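Local coordinates for actin-binding protein (Saccharomyces cerevisiae, PDB 1HQZ) that binds actin filaments, probably through this N-terminal cofilin-homology domain, and recruits the Arp2/3 complex to filament sides, regulating Arp2/3-mediated actin assembly, at residues Q57-T62 against I82-C87. Residues are numbered along the deposited sequence; the frame is centred on the assembly and turned at random.
Sequences QLFDET and IIIGWC
F59 lies across the indole of W86, and the evidence that this is more than a loose touch is where its CB sits: 3.6 Å from the centroid of the W86 five-membered ring and 17° off the ring normal, a CH-pi contact over one face. The phenyl ring then continues past the indole as an offset stack, centroids 5.0 Å apart and planes inclined by 27°. With CG anti to its own carbonyl carbon (chi1 -70°), the F59 ring extends from over W86 back along the strand, where F59 CZ meets the CG2 methyl of I84 at 3.9 Å.

The indole is also gripped at its edge. W86 NE1 donates to the backbone D60 O at 2.7 Å in a nearly straight N-H...O bond; the acceptor lies close to the indole plane, whereas the donor stands well above the carbonyl plane. W86 CZ2, on the same edge, abuts E61 CA at 4.0 Å. An alanine in place of W86 would probably leave D60 O without this donor and open a gap beneath F59.

Further out, D60 OD1 accepts from T62 N at 3.0 Å, which closes an Asx turn, and the T62 OG1 hydroxyl reaches the same oxygen from the same face of the carboxylate. Q65 OE1 takes the D60 N-H, while L126 touches F59, I84 and W86 alike. The contact thus fastens the loop between helix 52-56 and strand 65-71 over the end of strand 80-86, in the central mixed sheet of the ADF-homology fold.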
loop_
_atom_site.group_PDB
_atom_site.type_symbol
_atom_site.label_atom_id
_atom_site.label_comp_id
_atom_site.label_asym_id
_atom_site.label_seq_id
_atom_site.Cartn_x
_atom_site.Cartn_y
_atom_site.Cartn_z
ATOM N N GLN A 57 -4.550 5.462 -8.755
ATOM C CA GLN A 57 -5.025 6.837 -8.837
ATOM C C GLN A 57 -5.648 7.352 -7.549
ATOM O O GLN A 57 -6.235 8.433 -7.532
ATOM C CB GLN A 57 -6.080 6.940 -9.920
ATOM C CG GLN A 57 -5.609 6.575 -11.299
ATOM C CD GLN A 57 -6.706 6.801 -12.294
ATOM O OE1 GLN A 57 -7.622 5.984 -12.431
ATOM N NE2 GLN A 57 -6.648 7.933 -12.977
ATOM N N LEU A 58 -5.529 6.606 -6.464
ATOM C CA LEU A 58 -6.191 7.045 -5.245
ATOM C C LEU A 58 -5.311 7.531 -4.121
ATOM O O LEU A 58 -5.781 7.649 -2.990
ATOM C CB LEU A 58 -7.108 5.929 -4.727
ATOM C CG LEU A 58 -8.180 5.345 -5.651
ATOM C CD1 LEU A 58 -9.505 5.299 -4.897
ATOM C CD2 LEU A 58 -8.369 6.190 -6.886
ATOM N N PHE A 59 -4.046 7.818 -4.412
ATOM C CA PHE A 59 -3.147 8.312 -3.374
ATOM C C PHE A 59 -3.239 9.836 -3.251
ATOM O O PHE A 59 -3.445 10.540 -4.247
ATOM C CB PHE A 59 -1.701 7.889 -3.654
ATOM C CG PHE A 59 -1.454 6.411 -3.468
ATOM C CD1 PHE A 59 -1.574 5.528 -4.540
ATOM C CD2 PHE A 59 -1.125 5.899 -2.206
ATOM C CE1 PHE A 59 -1.368 4.139 -4.366
ATOM C CE2 PHE A 59 -0.921 4.534 -2.018
ATOM C CZ PHE A 59 -1.042 3.645 -3.109
ATOM N N ASP A 60 -3.088 10.329 -2.021
ATOM C CA ASP A 60 -3.176 11.764 -1.721
ATOM C C ASP A 60 -1.800 12.434 -1.750
ATOM O O ASP A 60 -0.937 12.112 -0.939
ATOM C CB ASP A 60 -3.802 11.950 -0.335
ATOM C CG ASP A 60 -4.329 13.357 -0.109
ATOM O OD1 ASP A 60 -3.637 14.330 -0.474
ATOM O OD2 ASP A 60 -5.439 13.484 0.449
ATOM N N GLU A 61 -1.609 13.380 -2.666
ATOM C CA GLU A 61 -0.334 14.081 -2.806
ATOM C C GLU A 61 0.097 14.938 -1.616
ATOM O O GLU A 61 1.179 15.519 -1.637
ATOM C CB GLU A 61 -0.341 14.955 -4.062
ATOM C CG GLU A 61 -1.433 16.008 -4.077
ATOM C CD GLU A 61 -1.373 16.888 -5.315
ATOM O OE1 GLU A 61 -1.424 16.343 -6.444
ATOM O OE2 GLU A 61 -1.276 18.126 -5.158
ATOM N N THR A 62 -0.729 15.017 -0.581
ATOM C CA THR A 62 -0.364 15.813 0.591
ATOM C C THR A 62 -0.124 14.958 1.830
ATOM O O THR A 62 0.129 15.482 2.909
ATOM C CB THR A 62 -1.461 16.865 0.937
ATOM O OG1 THR A 62 -2.684 16.197 1.282
ATOM C CG2 THR A 62 -1.700 17.804 -0.250
ATOM N N ILE A 82 1.513 -6.551 -3.784
ATOM C CA ILE A 82 2.415 -5.420 -3.909
ATOM C C ILE A 82 2.075 -4.410 -2.811
ATOM O O ILE A 82 0.911 -4.227 -2.454
ATOM C CB ILE A 82 2.309 -4.750 -5.309
ATOM C CG1 ILE A 82 3.207 -3.510 -5.358
ATOM C CG2 ILE A 82 0.860 -4.388 -5.620
ATOM C CD1 ILE A 82 3.338 -2.862 -6.741
ATOM N N ILE A 83 3.098 -3.808 -2.220
ATOM C CA ILE A 83 2.848 -2.798 -1.217
ATOM C C ILE A 83 3.506 -1.542 -1.747
ATOM O O ILE A 83 4.571 -1.600 -2.372
ATOM C CB ILE A 83 3.437 -3.154 0.154
ATOM C CG1 ILE A 83 4.945 -3.369 0.049
ATOM C CG2 ILE A 83 2.751 -4.388 0.688
ATOM C CD1 ILE A 83 5.629 -3.466 1.405
ATOM N N ILE A 84 2.856 -0.412 -1.517
ATOM C CA ILE A 84 3.377 0.853 -1.996
ATOM C C ILE A 84 3.577 1.856 -0.873
ATOM O O ILE A 84 2.672 2.111 -0.091
ATOM C CB ILE A 84 2.432 1.452 -3.073
ATOM C CG1 ILE A 84 2.518 0.593 -4.338
ATOM C CG2 ILE A 84 2.797 2.904 -3.366
ATOM C CD1 ILE A 84 1.545 0.972 -5.406
ATOM N N GLY A 85 4.789 2.392 -0.793
ATOM C CA GLY A 85 5.106 3.398 0.194
ATOM C C GLY A 85 5.013 4.721 -0.548
ATOM O O GLY A 85 5.884 5.075 -1.337
ATOM N N TRP A 86 3.932 5.441 -0.296
ATOM C CA TRP A 86 3.666 6.719 -0.936
ATOM C C TRP A 86 4.171 7.862 -0.046
ATOM O O TRP A 86 3.658 8.082 1.055
ATOM C CB TRP A 86 2.156 6.806 -1.190
ATOM C CG TRP A 86 1.664 8.105 -1.703
ATOM C CD1 TRP A 86 1.093 9.105 -0.972
ATOM C CD2 TRP A 86 1.675 8.553 -3.060
ATOM N NE1 TRP A 86 0.740 10.142 -1.788
ATOM C CE2 TRP A 86 1.088 9.838 -3.076
ATOM C CE3 TRP A 86 2.125 7.998 -4.266
ATOM C CZ2 TRP A 86 0.935 10.583 -4.251
ATOM C CZ3 TRP A 86 1.973 8.737 -5.440
ATOM C CH2 TRP A 86 1.381 10.019 -5.420
ATOM N N CYS A 87 5.188 8.575 -0.527
ATOM C CA CYS A 87 5.790 9.676 0.228
ATOM C C CYS A 87 5.928 10.905 -0.662
ATOM O O CYS A 87 7.024 11.208 -1.127
ATOM C CB CYS A 87 7.176 9.246 0.736
ATOM S SG CYS A 87 8.008 10.407 1.849
#